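PDB 4Q05: esterase E25 from Uncultured bacterium, which probably hydrolyses carboxylic esters as a bacterial member of the hormone-sensitive lipase family, and forms a dimer. Local coordinates for residues A[250-255]-A[299-304]; A[112-117]-A[184-189]; A[89-94]-A[146-151]; A[228-233]-A[290-295]; A[126-131]-A[160-165]. All coordinates share one frame; numbering follows the deposited sequence.

Contact 1 (A[250-255]-A[299-304]); sequences DGIDRN and GTRDLL
The loop carrying D302, which follows strand 294-299 and touches H332, a position consistent with the acid of the catalytic triad in this alpha/beta hydrolase, is held where D253 reaches the backbone of L303. The type I turn from G299 to D302 leaves strand 294-299, and D253 sets its side chain against the end of that turn. With CG anti to the backbone N (chi1 -178°), D253 CB lies 3.1 Å from the carbonyl O of R301, and the carboxylate faces L303. There D253 OD2 accepts from L303 N at 2.7 Å, a nearly straight bond (169° at the hydrogen) that meets the oxygen on its anti side, a little out of the carboxylate plane. The same oxygen takes a second bond from H332 N, so it ties its own loop to both the 299-304 turn and the loop of H332. D253 OD1 closes an Asx turn with N255 N at 2.8 Å, which fixes the rotation of the group. Apolar contacts flank this grip. I252 CG2 rests 3.8 Å from R301 CB, the side chains crossing at about a right angle, while the extended R301 chain carries its guanidinium to D244 and W37 of the second subunit. L303 CD1 covers D250 N at 3.9 Å. D302 OD2 is bonded by the hydroxyls of T298 and T234. In a second Asx turn, D302 OD1 receives L304 N at 2.8 Å from well above the carboxylate plane (61° out of it).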
# COMPACT_ATOMS: atom_id res chain seq x y z
N ASP A 250 -10.86 -0.34 -12.67
CA ASP A 250 -11.40 -0.80 -13.94
C ASP A 250 -11.20 0.31 -14.99
O ASP A 250 -11.69 1.43 -14.82
CB ASP A 250 -12.89 -1.10 -13.79
CG ASP A 250 -13.45 -1.85 -14.99
OD1 ASP A 250 -13.46 -1.27 -16.09
OD2 ASP A 250 -13.88 -3.01 -14.84
N GLY A 251 -10.46 0.01 -16.05
CA GLY A 251 -10.14 1.01 -17.05
C GLY A 251 -8.92 1.86 -16.69
O GLY A 251 -8.52 2.73 -17.46
N ILE A 252 -8.33 1.62 -15.52
CA ILE A 252 -7.18 2.40 -15.06
C ILE A 252 -5.89 1.59 -15.07
O ILE A 252 -4.80 2.14 -15.16
CB ILE A 252 -7.46 3.02 -13.67
CG1 ILE A 252 -8.52 4.12 -13.81
CG2 ILE A 252 -6.18 3.59 -13.05
CD1 ILE A 252 -9.06 4.65 -12.50
N ASP A 253 -6.01 0.27 -15.00
CA ASP A 253 -4.85 -0.59 -15.11
C ASP A 253 -4.61 -0.82 -16.60
O ASP A 253 -5.39 -1.48 -17.27
CB ASP A 253 -5.13 -1.92 -14.39
CG ASP A 253 -3.94 -2.86 -14.41
OD1 ASP A 253 -3.42 -3.15 -15.52
OD2 ASP A 253 -3.52 -3.28 -13.32
N ARG A 254 -3.52 -0.27 -17.13
CA ARG A 254 -3.29 -0.28 -18.58
C ARG A 254 -2.99 -1.68 -19.10
O ARG A 254 -3.01 -1.91 -20.31
CB ARG A 254 -2.14 0.66 -18.94
CG ARG A 254 -0.79 0.14 -18.49
CD ARG A 254 0.26 1.23 -18.43
NE ARG A 254 1.55 0.61 -18.15
CZ ARG A 254 2.58 0.58 -18.99
NH1 ARG A 254 2.49 1.18 -20.16
NH2 ARG A 254 3.69 -0.05 -18.63
N ASN A 255 -2.71 -2.61 -18.19
CA ASN A 255 -2.33 -3.95 -18.60
C ASN A 255 -3.47 -4.96 -18.53
O ASN A 255 -3.78 -5.60 -19.53
CB ASN A 255 -1.10 -4.43 -17.82
CG ASN A 255 0.05 -3.45 -17.93
OD1 ASN A 255 0.66 -3.06 -16.93
ND2 ASN A 255 0.33 -3.01 -19.15
N GLY A 299 0.77 -1.21 -7.08
CA GLY A 299 0.80 0.22 -7.32
C GLY A 299 -0.59 0.78 -7.37
O GLY A 299 -1.56 0.03 -7.35
N THR A 300 -0.70 2.11 -7.46
CA THR A 300 -1.99 2.77 -7.36
C THR A 300 -2.94 2.41 -8.49
O THR A 300 -4.14 2.51 -8.34
CB THR A 300 -1.81 4.29 -7.31
OG1 THR A 300 -1.01 4.69 -8.42
CG2 THR A 300 -1.13 4.72 -6.01
N ARG A 301 -2.41 2.01 -9.65
CA ARG A 301 -3.27 1.73 -10.80
C ARG A 301 -3.48 0.24 -11.03
O ARG A 301 -4.08 -0.17 -12.02
CB ARG A 301 -2.72 2.40 -12.06
CG ARG A 301 -2.54 3.90 -11.90
CD ARG A 301 -2.27 4.61 -13.22
NE ARG A 301 -2.11 6.04 -12.98
CZ ARG A 301 -2.21 6.98 -13.91
NH1 ARG A 301 -2.47 6.64 -15.17
NH2 ARG A 301 -2.05 8.26 -13.58
N ASP A 302 -2.98 -0.58 -10.12
CA ASP A 302 -3.04 -2.02 -10.28
C ASP A 302 -4.46 -2.53 -10.06
O ASP A 302 -5.06 -2.24 -9.02
CB ASP A 302 -2.11 -2.66 -9.26
CG ASP A 302 -1.78 -4.12 -9.57
OD1 ASP A 302 -2.48 -4.78 -10.38
OD2 ASP A 302 -0.80 -4.60 -8.97
N LEU A 303 -4.98 -3.28 -11.02
CA LEU A 303 -6.28 -3.94 -10.86
C LEU A 303 -6.22 -4.91 -9.69
O LEU A 303 -7.26 -5.21 -9.09
CB LEU A 303 -6.67 -4.70 -12.14
CG LEU A 303 -8.16 -5.01 -12.30
CD1 LEU A 303 -8.90 -3.74 -12.70
CD2 LEU A 303 -8.40 -6.13 -13.34
N LEU A 304 -5.02 -5.41 -9.39
CA LEU A 304 -4.84 -6.35 -8.27
C LEU A 304 -4.26 -5.69 -7.02
O LEU A 304 -3.76 -6.37 -6.11
CB LEU A 304 -3.95 -7.53 -8.67
CG LEU A 304 -4.44 -8.33 -9.89
CD1 LEU A 304 -3.57 -9.56 -10.10
CD2 LEU A 304 -5.89 -8.74 -9.68

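Contact 2 (A[112-117]-A[184-189]); sequences EGVSVY and VFTVYQ
V187 sets CG1 anti to the backbone N (chi1 170°), which leaves CG2 anti to the carbonyl carbon and facing the strand, while V114 opposite turns CG1 anti to the backbone N (chi1 -179°) and lays CG2 beside that N. These two settings let a single methyl serve two strand residues. V187 CG2 lies 3.7 Å from V114 CB and equally near V114 CG1, and farther along the same strand it comes to 4.1 Å from V116 CG1. The other V114 branch is used separately: CG2 meets T186 CG2 at 3.8 Å, the two side chains crossing obliquely. T186 thus turns its methyl to the strand, and its hydroxyl OG1 bonds back to the carbonyl O of D182 on its own helix, which satisfies the polar branch at a largely apolar interface. Toward the surface the same methyl touches E112 CB at 3.4 Å, after which the bent glutamate chain leads away from the helix. The interface is therefore graded, from buried valines to a threonine and the root of a glutamate at the rim. I167, on the adjoining strand 164-168, also packs against V114 and V187. The axes of strand 114-117 and helix 184-189 approach to 9.2 Å, their directions 67° apart. This is a helix laid across one face of the central sheet of the alpha/beta hydrolase fold, where helix 179-194 forms the beta-alpha-beta crossover from strand 164-168 to strand 200-205.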
# COMPACT_ATOMS: atom_id res chain seq x y z
N GLU A 112 13.02 -33.08 -13.44
CA GLU A 112 11.98 -34.08 -13.20
C GLU A 112 10.83 -33.89 -14.17
O GLU A 112 9.66 -33.92 -13.77
CB GLU A 112 11.50 -33.99 -11.75
CG GLU A 112 12.60 -34.31 -10.76
CD GLU A 112 13.08 -35.74 -10.92
OE1 GLU A 112 12.20 -36.63 -10.99
OE2 GLU A 112 14.31 -35.98 -11.00
N GLY A 113 11.16 -33.68 -15.44
CA GLY A 113 10.14 -33.58 -16.46
C GLY A 113 9.53 -32.20 -16.58
O GLY A 113 8.74 -31.95 -17.48
N VAL A 114 9.88 -31.30 -15.66
CA VAL A 114 9.33 -29.93 -15.68
C VAL A 114 10.24 -28.97 -16.44
O VAL A 114 11.44 -28.89 -16.18
CB VAL A 114 9.08 -29.35 -14.25
CG1 VAL A 114 8.47 -27.93 -14.34
CG2 VAL A 114 8.18 -30.27 -13.43
N SER A 115 9.66 -28.23 -17.38
CA SER A 115 10.39 -27.20 -18.11
C SER A 115 10.83 -26.09 -17.15
O SER A 115 10.02 -25.56 -16.39
CB SER A 115 9.48 -26.61 -19.19
OG SER A 115 10.17 -25.65 -19.96
N VAL A 116 12.12 -25.75 -17.17
CA VAL A 116 12.62 -24.64 -16.36
C VAL A 116 13.59 -23.76 -17.14
O VAL A 116 14.12 -24.18 -18.16
CB VAL A 116 13.34 -25.13 -15.09
CG1 VAL A 116 12.39 -25.96 -14.23
CG2 VAL A 116 14.61 -25.93 -15.45
N TYR A 117 13.83 -22.56 -16.64
CA TYR A 117 14.86 -21.71 -17.21
C TYR A 117 15.80 -21.27 -16.13
O TYR A 117 15.36 -20.72 -15.10
CB TYR A 117 14.24 -20.49 -17.91
CG TYR A 117 13.51 -20.87 -19.16
CD1 TYR A 117 14.19 -20.99 -20.37
CD2 TYR A 117 12.16 -21.18 -19.14
CE1 TYR A 117 13.52 -21.37 -21.52
CE2 TYR A 117 11.49 -21.56 -20.28
CZ TYR A 117 12.17 -21.65 -21.47
OH TYR A 117 11.50 -22.03 -22.60
N VAL A 184 5.21 -27.04 -10.05
CA VAL A 184 5.95 -26.24 -9.09
C VAL A 184 6.38 -27.10 -7.91
O VAL A 184 7.53 -27.06 -7.48
CB VAL A 184 5.16 -25.00 -8.64
CG1 VAL A 184 5.92 -24.28 -7.55
CG2 VAL A 184 4.94 -24.07 -9.83
N PHE A 185 5.46 -27.91 -7.40
CA PHE A 185 5.80 -28.81 -6.30
C PHE A 185 6.95 -29.76 -6.67
O PHE A 185 7.87 -29.97 -5.89
CB PHE A 185 4.57 -29.59 -5.86
CG PHE A 185 4.84 -30.56 -4.74
CD1 PHE A 185 5.02 -30.10 -3.45
CD2 PHE A 185 4.90 -31.92 -4.99
CE1 PHE A 185 5.26 -30.98 -2.42
CE2 PHE A 185 5.14 -32.81 -3.96
CZ PHE A 185 5.32 -32.34 -2.67
N THR A 186 6.88 -30.31 -7.88
CA THR A 186 7.90 -31.25 -8.35
C THR A 186 9.28 -30.63 -8.33
O THR A 186 10.23 -31.21 -7.82
CB THR A 186 7.58 -31.73 -9.79
OG1 THR A 186 6.42 -32.56 -9.76
CG2 THR A 186 8.73 -32.52 -10.37
N VAL A 187 9.39 -29.42 -8.88
CA VAL A 187 10.68 -28.75 -8.90
C VAL A 187 11.14 -28.41 -7.49
O VAL A 187 12.30 -28.61 -7.14
CB VAL A 187 10.63 -27.47 -9.76
CG1 VAL A 187 11.90 -26.65 -9.57
CG2 VAL A 187 10.44 -27.83 -11.21
N TYR A 188 10.22 -27.91 -6.67
CA TYR A 188 10.58 -27.58 -5.30
C TYR A 188 11.10 -28.81 -4.53
O TYR A 188 12.14 -28.74 -3.87
CB TYR A 188 9.39 -26.97 -4.56
CG TYR A 188 9.74 -26.46 -3.18
CD1 TYR A 188 10.44 -25.26 -3.03
CD2 TYR A 188 9.38 -27.17 -2.04
CE1 TYR A 188 10.77 -24.78 -1.78
CE2 TYR A 188 9.70 -26.70 -0.79
CZ TYR A 188 10.39 -25.50 -0.66
OH TYR A 188 10.72 -25.02 0.59
N GLN A 189 10.38 -29.92 -4.61
CA GLN A 189 10.82 -31.14 -3.93
C GLN A 189 12.21 -31.54 -4.38
O GLN A 189 13.06 -31.90 -3.56
CB GLN A 189 9.85 -32.29 -4.16
CG GLN A 189 8.62 -32.24 -3.26
CD GLN A 189 8.40 -33.54 -2.49
OE1 GLN A 189 8.16 -34.60 -3.09
NE2 GLN A 189 8.47 -33.47 -1.16

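Contact 3 (A[89-94]-A[146-151]); sequences EGKVDM and GEAGTI
Carbon contacts at the first turn of helix 91-102 make up most of this meeting. K91 CB presses on A148 CB at 3.4 Å, tighter than usual for two carbons, and the short alanine side chain allows helix and loop backbones to come close. V92 CG2 flanks the same methyl at 4.1 Å. Farther along, I151 extends CD1 against the helix turn: CG1 is anti to the carbonyl carbon (chi1 -61°), and CD1 then lies 4.0 Å from M94 CB and 3.6 Å from the carbonyl O of K91. The K91 and I151 side chains cross at about a right angle.

Polar groups work mainly at the margins. V92 CG1 sits 3.9 Å from E147 OE2, whose charge is paired with R96, one turn beyond V92 on helix 91-102, while the bent K91 chain returns NZ to the carbonyl O of L87. Within the loop, E147 O is gripped twice by T150, through OG1 at 2.6 Å and through the backbone N at 3.0 Å, which steadies the 3-10 turn.

The contact docks a helix of the N-terminal region on the connection between strand 132-136 and helix 151-160. As in other hormone-sensitive lipase relatives, N-terminal helices of this kind probably contribute to the cap over the alpha/beta hydrolase core.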
# COMPACT_ATOMS: atom_id res chain seq x y z
N GLU A 89 2.52 -12.62 -27.84
CA GLU A 89 3.30 -12.16 -28.98
C GLU A 89 4.38 -11.18 -28.54
O GLU A 89 4.10 -10.23 -27.80
CB GLU A 89 2.36 -11.50 -29.99
CG GLU A 89 2.90 -11.40 -31.40
CD GLU A 89 1.79 -11.14 -32.40
OE1 GLU A 89 1.06 -12.10 -32.72
OE2 GLU A 89 1.64 -9.98 -32.84
N GLY A 90 5.61 -11.42 -28.97
CA GLY A 90 6.70 -10.49 -28.72
C GLY A 90 7.38 -10.64 -27.37
O GLY A 90 8.40 -10.00 -27.10
N LYS A 91 6.82 -11.49 -26.51
CA LYS A 91 7.37 -11.65 -25.16
C LYS A 91 8.75 -12.28 -25.21
O LYS A 91 9.66 -11.84 -24.52
CB LYS A 91 6.44 -12.50 -24.31
CG LYS A 91 5.07 -11.90 -24.08
CD LYS A 91 5.09 -10.97 -22.90
CE LYS A 91 3.67 -10.64 -22.48
NZ LYS A 91 2.86 -10.15 -23.62
N VAL A 92 8.90 -13.31 -26.03
CA VAL A 92 10.20 -13.96 -26.12
C VAL A 92 11.24 -12.96 -26.61
O VAL A 92 12.33 -12.87 -26.05
CB VAL A 92 10.17 -15.20 -27.04
CG1 VAL A 92 11.58 -15.74 -27.23
CG2 VAL A 92 9.24 -16.27 -26.45
N ASP A 93 10.89 -12.20 -27.64
CA ASP A 93 11.79 -11.19 -28.19
C ASP A 93 12.21 -10.18 -27.13
O ASP A 93 13.40 -9.88 -27.00
CB ASP A 93 11.15 -10.48 -29.38
CG ASP A 93 10.99 -11.39 -30.58
OD1 ASP A 93 11.80 -12.34 -30.71
OD2 ASP A 93 10.06 -11.16 -31.39
N MET A 94 11.25 -9.67 -26.35
CA MET A 94 11.60 -8.75 -25.28
C MET A 94 12.56 -9.41 -24.30
O MET A 94 13.54 -8.80 -23.86
CB MET A 94 10.35 -8.25 -24.55
CG MET A 94 9.39 -7.46 -25.44
SD MET A 94 7.80 -7.08 -24.66
CE MET A 94 6.85 -6.55 -26.09
N GLY A 146 6.70 -21.01 -21.70
CA GLY A 146 7.99 -21.04 -22.35
C GLY A 146 8.85 -19.84 -22.00
O GLY A 146 8.77 -19.28 -20.90
N GLU A 147 9.68 -19.44 -22.95
CA GLU A 147 10.69 -18.44 -22.69
C GLU A 147 10.04 -17.08 -22.45
O GLU A 147 10.64 -16.19 -21.86
CB GLU A 147 11.67 -18.39 -23.85
CG GLU A 147 12.96 -17.68 -23.52
CD GLU A 147 13.95 -17.72 -24.67
OE1 GLU A 147 14.93 -16.95 -24.63
OE2 GLU A 147 13.73 -18.52 -25.60
N ALA A 148 8.79 -16.94 -22.88
CA ALA A 148 8.06 -15.70 -22.68
C ALA A 148 7.97 -15.37 -21.20
O ALA A 148 7.90 -14.20 -20.82
CB ALA A 148 6.67 -15.78 -23.30
N GLY A 149 7.98 -16.40 -20.36
CA GLY A 149 7.83 -16.22 -18.93
C GLY A 149 9.08 -15.78 -18.21
O GLY A 149 9.04 -15.52 -17.00
N THR A 150 10.19 -15.66 -18.93
CA THR A 150 11.46 -15.32 -18.30
C THR A 150 11.70 -13.82 -18.07
O THR A 150 12.64 -13.44 -17.38
CB THR A 150 12.67 -15.89 -19.07
OG1 THR A 150 12.66 -15.38 -20.41
CG2 THR A 150 12.62 -17.42 -19.09
N ILE A 151 10.86 -12.96 -18.64
CA ILE A 151 11.08 -11.52 -18.48
C ILE A 151 11.23 -11.11 -17.02
O ILE A 151 12.24 -10.54 -16.62
CB ILE A 151 9.99 -10.68 -19.16
CG1 ILE A 151 9.99 -10.97 -20.66
CG2 ILE A 151 10.23 -9.19 -18.91
CD1 ILE A 151 8.84 -10.31 -21.41

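Contact 4 (A[228-233]-A[290-295]); sequences GALFLG and GFPPTF
L230 fills the apolar centre of this pairing of parallel strands in the alpha/beta hydrolase sheet. Its CG is anti to the carbonyl carbon (chi1 -57°), which directs the isobutyl group at the chain leading into strand 294-299. L230 CD1 comes to 3.4 Å from F291 CD2, with the two side chains crossing at about a right angle, and L230 CG rests 3.8 Å from P292 CG. Helices 206-221 and 305-317 both pack on this side of the sheet, through V216 against L230 and F291 and through L315 against F291 and T294. Next to L230 on the same side, L232 CD1 meets T294 CG2 at 3.6 Å.

The opposite face bears two aromatic residues in register. F231 CD1 and F295 CD1 are 3.6 Å apart, and the rings, inclined at 33°, meet obliquely, F295 CD1 lying at the edge of the F231 ring, near its plane. Beyond them F295 stacks on F325 and meets F354 of helix 342-358 edge-to-face, whereas F231 touches the turn that probably forms the nucleophile elbow.

Between the two faces runs the polar seam. L230 is bridged with T294 and F231 with F295, through alternating backbone bonds: L230 N to P293 O at 2.8 Å, F295 N to L230 O at 2.9 Å, and L232 N to F295 O at 2.7 Å, the last almost straight at 175°. At the margin of the pairing, the T294 hydroxyl folds back on its own chain, OG1 donating to P292 O at 3.0 Å.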
# COMPACT_ATOMS: atom_id res chain seq x y z
N GLY A 228 13.01 -19.71 2.42
CA GLY A 228 13.44 -18.69 3.35
C GLY A 228 12.70 -17.37 3.18
O GLY A 228 12.64 -16.55 4.09
N ALA A 229 12.13 -17.16 2.00
CA ALA A 229 11.41 -15.91 1.71
C ALA A 229 10.48 -16.09 0.52
O ALA A 229 10.73 -16.93 -0.35
CB ALA A 229 12.40 -14.79 1.42
N LEU A 230 9.41 -15.29 0.47
CA LEU A 230 8.52 -15.32 -0.69
C LEU A 230 8.50 -13.96 -1.32
O LEU A 230 8.62 -12.95 -0.62
CB LEU A 230 7.10 -15.67 -0.27
CG LEU A 230 6.87 -16.97 0.47
CD1 LEU A 230 5.37 -17.16 0.66
CD2 LEU A 230 7.49 -18.14 -0.28
N PHE A 231 8.33 -13.93 -2.63
CA PHE A 231 8.08 -12.70 -3.37
C PHE A 231 6.70 -12.80 -4.01
O PHE A 231 6.44 -13.73 -4.79
CB PHE A 231 9.14 -12.52 -4.45
CG PHE A 231 8.87 -11.38 -5.37
CD1 PHE A 231 9.08 -10.08 -4.94
CD2 PHE A 231 8.40 -11.60 -6.65
CE1 PHE A 231 8.83 -9.01 -5.79
CE2 PHE A 231 8.15 -10.55 -7.50
CZ PHE A 231 8.37 -9.24 -7.07
N LEU A 232 5.81 -11.87 -3.67
CA LEU A 232 4.48 -11.83 -4.28
C LEU A 232 4.24 -10.48 -4.94
O LEU A 232 3.82 -9.51 -4.27
CB LEU A 232 3.40 -12.11 -3.25
CG LEU A 232 3.53 -13.42 -2.47
CD1 LEU A 232 2.42 -13.49 -1.44
CD2 LEU A 232 3.46 -14.62 -3.42
N GLY A 233 4.51 -10.37 -6.22
CA GLY A 233 4.25 -9.19 -6.97
C GLY A 233 2.88 -9.31 -7.56
O GLY A 233 2.59 -10.32 -8.10
N GLY A 290 2.21 -19.38 9.34
CA GLY A 290 3.38 -20.17 9.03
C GLY A 290 4.12 -19.74 7.78
O GLY A 290 5.18 -20.28 7.47
N PHE A 291 3.58 -18.77 7.05
CA PHE A 291 4.27 -18.31 5.85
C PHE A 291 5.65 -17.75 6.17
O PHE A 291 5.86 -17.13 7.20
CB PHE A 291 3.43 -17.28 5.07
CG PHE A 291 2.59 -17.89 3.96
CD1 PHE A 291 1.72 -18.94 4.23
CD2 PHE A 291 2.68 -17.41 2.67
CE1 PHE A 291 0.96 -19.51 3.22
CE2 PHE A 291 1.91 -17.96 1.65
CZ PHE A 291 1.04 -19.01 1.93
N PRO A 292 6.61 -17.98 5.26
CA PRO A 292 7.93 -17.37 5.35
C PRO A 292 7.79 -15.86 5.22
O PRO A 292 6.73 -15.40 4.79
CB PRO A 292 8.66 -17.91 4.11
CG PRO A 292 7.80 -18.99 3.56
CD PRO A 292 6.40 -18.70 3.99
N PRO A 293 8.83 -15.09 5.54
CA PRO A 293 8.78 -13.65 5.30
C PRO A 293 8.43 -13.38 3.85
O PRO A 293 9.00 -14.01 2.96
CB PRO A 293 10.21 -13.19 5.58
CG PRO A 293 10.69 -14.17 6.64
CD PRO A 293 10.07 -15.49 6.24
N THR A 294 7.51 -12.45 3.63
CA THR A 294 6.97 -12.20 2.30
C THR A 294 7.12 -10.73 1.89
O THR A 294 6.92 -9.81 2.69
CB THR A 294 5.49 -12.63 2.25
OG1 THR A 294 5.41 -14.03 2.51
CG2 THR A 294 4.85 -12.33 0.89
N PHE A 295 7.49 -10.53 0.63
CA PHE A 295 7.73 -9.22 0.05
C PHE A 295 6.64 -9.05 -1.00
O PHE A 295 6.49 -9.90 -1.89
CB PHE A 295 9.12 -9.22 -0.58
CG PHE A 295 9.56 -7.91 -1.20
CD1 PHE A 295 9.02 -7.47 -2.40
CD2 PHE A 295 10.57 -7.16 -0.62
CE1 PHE A 295 9.45 -6.28 -2.98
CE2 PHE A 295 11.01 -5.98 -1.20
CZ PHE A 295 10.45 -5.54 -2.38

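Contact 5 (A[126-131]-A[160-165]); sequences PDLEDK and AKVRVL
R163 leaves the backbone with CG anti to its carbonyl carbon (chi1 -67°), and from CB through CG and CD to NE the chain runs extended toward E129; the side chain also touches L132 and T120 of the flanking strands. At the tip, NH2 forms a salt bridge with E129 OE2 at 2.8 Å, OE2 lying at the edge of the guanidinium, near its plane, although the carboxylate and guanidinium planes stand nearly perpendicular (86°). R163 NH1 makes a weak bond to E129 O at 2.9 Å and a second, longer weak one to E129 OE2, so side chain and main chain of one residue are held by one arginine.

A water joins the two segments: it donates to L128 O at 2.6 Å and to K131 O at 2.7 Å, and accepts from R163 N at 3.1 Å and, weakly, from NH1. Deeper in, L128 CD1 lies 3.5 Å from A160 O and 4.0 Å from V162 CB; L128 also packs on N352, L355 and L356 of helix 342-358.

What is clasped is the type I turn from L128 to K131, which leads into strand 132-136, against the entry to strand 164-168. These neighbouring parallel strands, joined through helix 151-160, form a beta-alpha-beta crossover of the alpha/beta hydrolase sheet.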
# COMPACT_ATOMS: atom_id res chain seq x y z
N PRO A 126 27.40 -11.22 -3.01
CA PRO A 126 28.24 -12.15 -2.23
C PRO A 126 27.42 -13.05 -1.31
O PRO A 126 27.58 -14.27 -1.34
CB PRO A 126 29.12 -11.20 -1.42
CG PRO A 126 29.29 -10.00 -2.32
CD PRO A 126 27.96 -9.86 -3.04
N ASP A 127 26.54 -12.46 -0.50
CA ASP A 127 25.78 -13.27 0.45
C ASP A 127 24.59 -13.99 -0.20
O ASP A 127 23.85 -14.67 0.50
CB ASP A 127 25.32 -12.44 1.65
CG ASP A 127 26.48 -11.96 2.52
OD1 ASP A 127 27.49 -12.68 2.63
OD2 ASP A 127 26.36 -10.86 3.10
N LEU A 128 24.41 -13.83 -1.51
CA LEU A 128 23.36 -14.56 -2.23
C LEU A 128 23.96 -15.62 -3.15
O LEU A 128 23.25 -16.29 -3.91
CB LEU A 128 22.49 -13.60 -3.04
CG LEU A 128 21.71 -12.58 -2.21
CD1 LEU A 128 20.76 -11.78 -3.10
CD2 LEU A 128 20.95 -13.29 -1.10
N GLU A 129 25.27 -15.79 -3.04
CA GLU A 129 26.00 -16.73 -3.89
C GLU A 129 25.55 -18.19 -3.72
O GLU A 129 25.54 -18.94 -4.68
CB GLU A 129 27.51 -16.58 -3.65
CG GLU A 129 28.36 -17.54 -4.43
CD GLU A 129 28.23 -17.37 -5.92
OE1 GLU A 129 27.97 -16.23 -6.36
OE2 GLU A 129 28.40 -18.37 -6.65
N ASP A 130 25.17 -18.59 -2.51
CA ASP A 130 24.66 -19.95 -2.30
C ASP A 130 23.14 -19.96 -2.18
O ASP A 130 22.56 -20.91 -1.64
CB ASP A 130 25.27 -20.58 -1.05
CG ASP A 130 24.82 -19.89 0.23
OD1 ASP A 130 24.36 -18.72 0.16
OD2 ASP A 130 24.93 -20.51 1.30
N LYS A 131 22.49 -18.92 -2.67
CA LYS A 131 21.05 -18.80 -2.54
C LYS A 131 20.39 -19.00 -3.90
O LYS A 131 21.06 -18.93 -4.94
CB LYS A 131 20.68 -17.43 -1.96
CG LYS A 131 21.40 -17.07 -0.66
CD LYS A 131 21.24 -18.15 0.40
CE LYS A 131 21.65 -17.64 1.78
NZ LYS A 131 22.98 -16.99 1.75
N ALA A 160 17.96 -7.92 -8.32
CA ALA A 160 18.11 -8.45 -6.98
C ALA A 160 19.45 -9.18 -6.83
O ALA A 160 19.81 -9.60 -5.73
CB ALA A 160 16.94 -9.37 -6.61
N LYS A 161 20.19 -9.32 -7.93
CA LYS A 161 21.53 -9.91 -7.92
C LYS A 161 21.54 -11.31 -7.33
O LYS A 161 22.26 -11.60 -6.37
CB LYS A 161 22.49 -9.01 -7.17
CG LYS A 161 22.56 -7.60 -7.76
CD LYS A 161 23.49 -6.71 -6.93
CE LYS A 161 23.50 -5.28 -7.46
NZ LYS A 161 24.30 -4.38 -6.58
N VAL A 162 20.74 -12.19 -7.91
CA VAL A 162 20.57 -13.53 -7.39
C VAL A 162 20.28 -14.42 -8.59
O VAL A 162 19.70 -13.96 -9.57
CB VAL A 162 19.38 -13.58 -6.41
CG1 VAL A 162 18.07 -13.31 -7.17
CG2 VAL A 162 19.33 -14.91 -5.70
N ARG A 163 20.73 -15.67 -8.53
CA ARG A 163 20.36 -16.62 -9.58
C ARG A 163 18.89 -16.93 -9.46
O ARG A 163 18.38 -17.08 -8.36
CB ARG A 163 21.15 -17.92 -9.43
CG ARG A 163 22.63 -17.77 -9.68
CD ARG A 163 23.34 -19.12 -9.59
NE ARG A 163 24.78 -18.95 -9.74
CZ ARG A 163 25.60 -18.63 -8.74
NH1 ARG A 163 25.12 -18.45 -7.51
NH2 ARG A 163 26.89 -18.48 -8.98
N VAL A 164 18.24 -17.05 -10.60
CA VAL A 164 16.84 -17.38 -10.66
C VAL A 164 16.64 -18.68 -11.43
O VAL A 164 17.30 -18.93 -12.44
CB VAL A 164 16.04 -16.28 -11.36
CG1 VAL A 164 14.58 -16.68 -11.46
CG2 VAL A 164 16.19 -14.96 -10.60
N LEU A 165 15.74 -19.50 -10.93
CA LEU A 165 15.29 -20.68 -11.65
C LEU A 165 13.80 -20.45 -11.93
O LEU A 165 12.98 -20.46 -11.02
CB LEU A 165 15.49 -21.93 -10.79
CG LEU A 165 14.94 -23.24 -11.38
CD1 LEU A 165 15.70 -23.61 -12.64
CD2 LEU A 165 15.06 -24.36 -10.35
O HOH W 1 22.42 -16.96 -6.28

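Overall arrangement
Contacts 1, 2 and 4 are buried, contact 5 partly so, and contact 3 lies at the surface. Contacts 2, 4 and 5 all reach the central sheet, by different chemistry: contact 4 pairs two strands through their backbones, contact 2 packs a helix on strand 114-120 with carbon alone, and contact 5 relies on charge and water at its rim. Contacts 2 and 5 touch through L165 against V116 and V187, and contact 2 meets contact 3 where Y117 packs on T150. Contact 1 follows contact 4 along strand 294-299 and, unlike the rest, reaches the second subunit. The centres of contacts 1 and 2 lie about 32 Å apart, on opposite sides of the chain's centre.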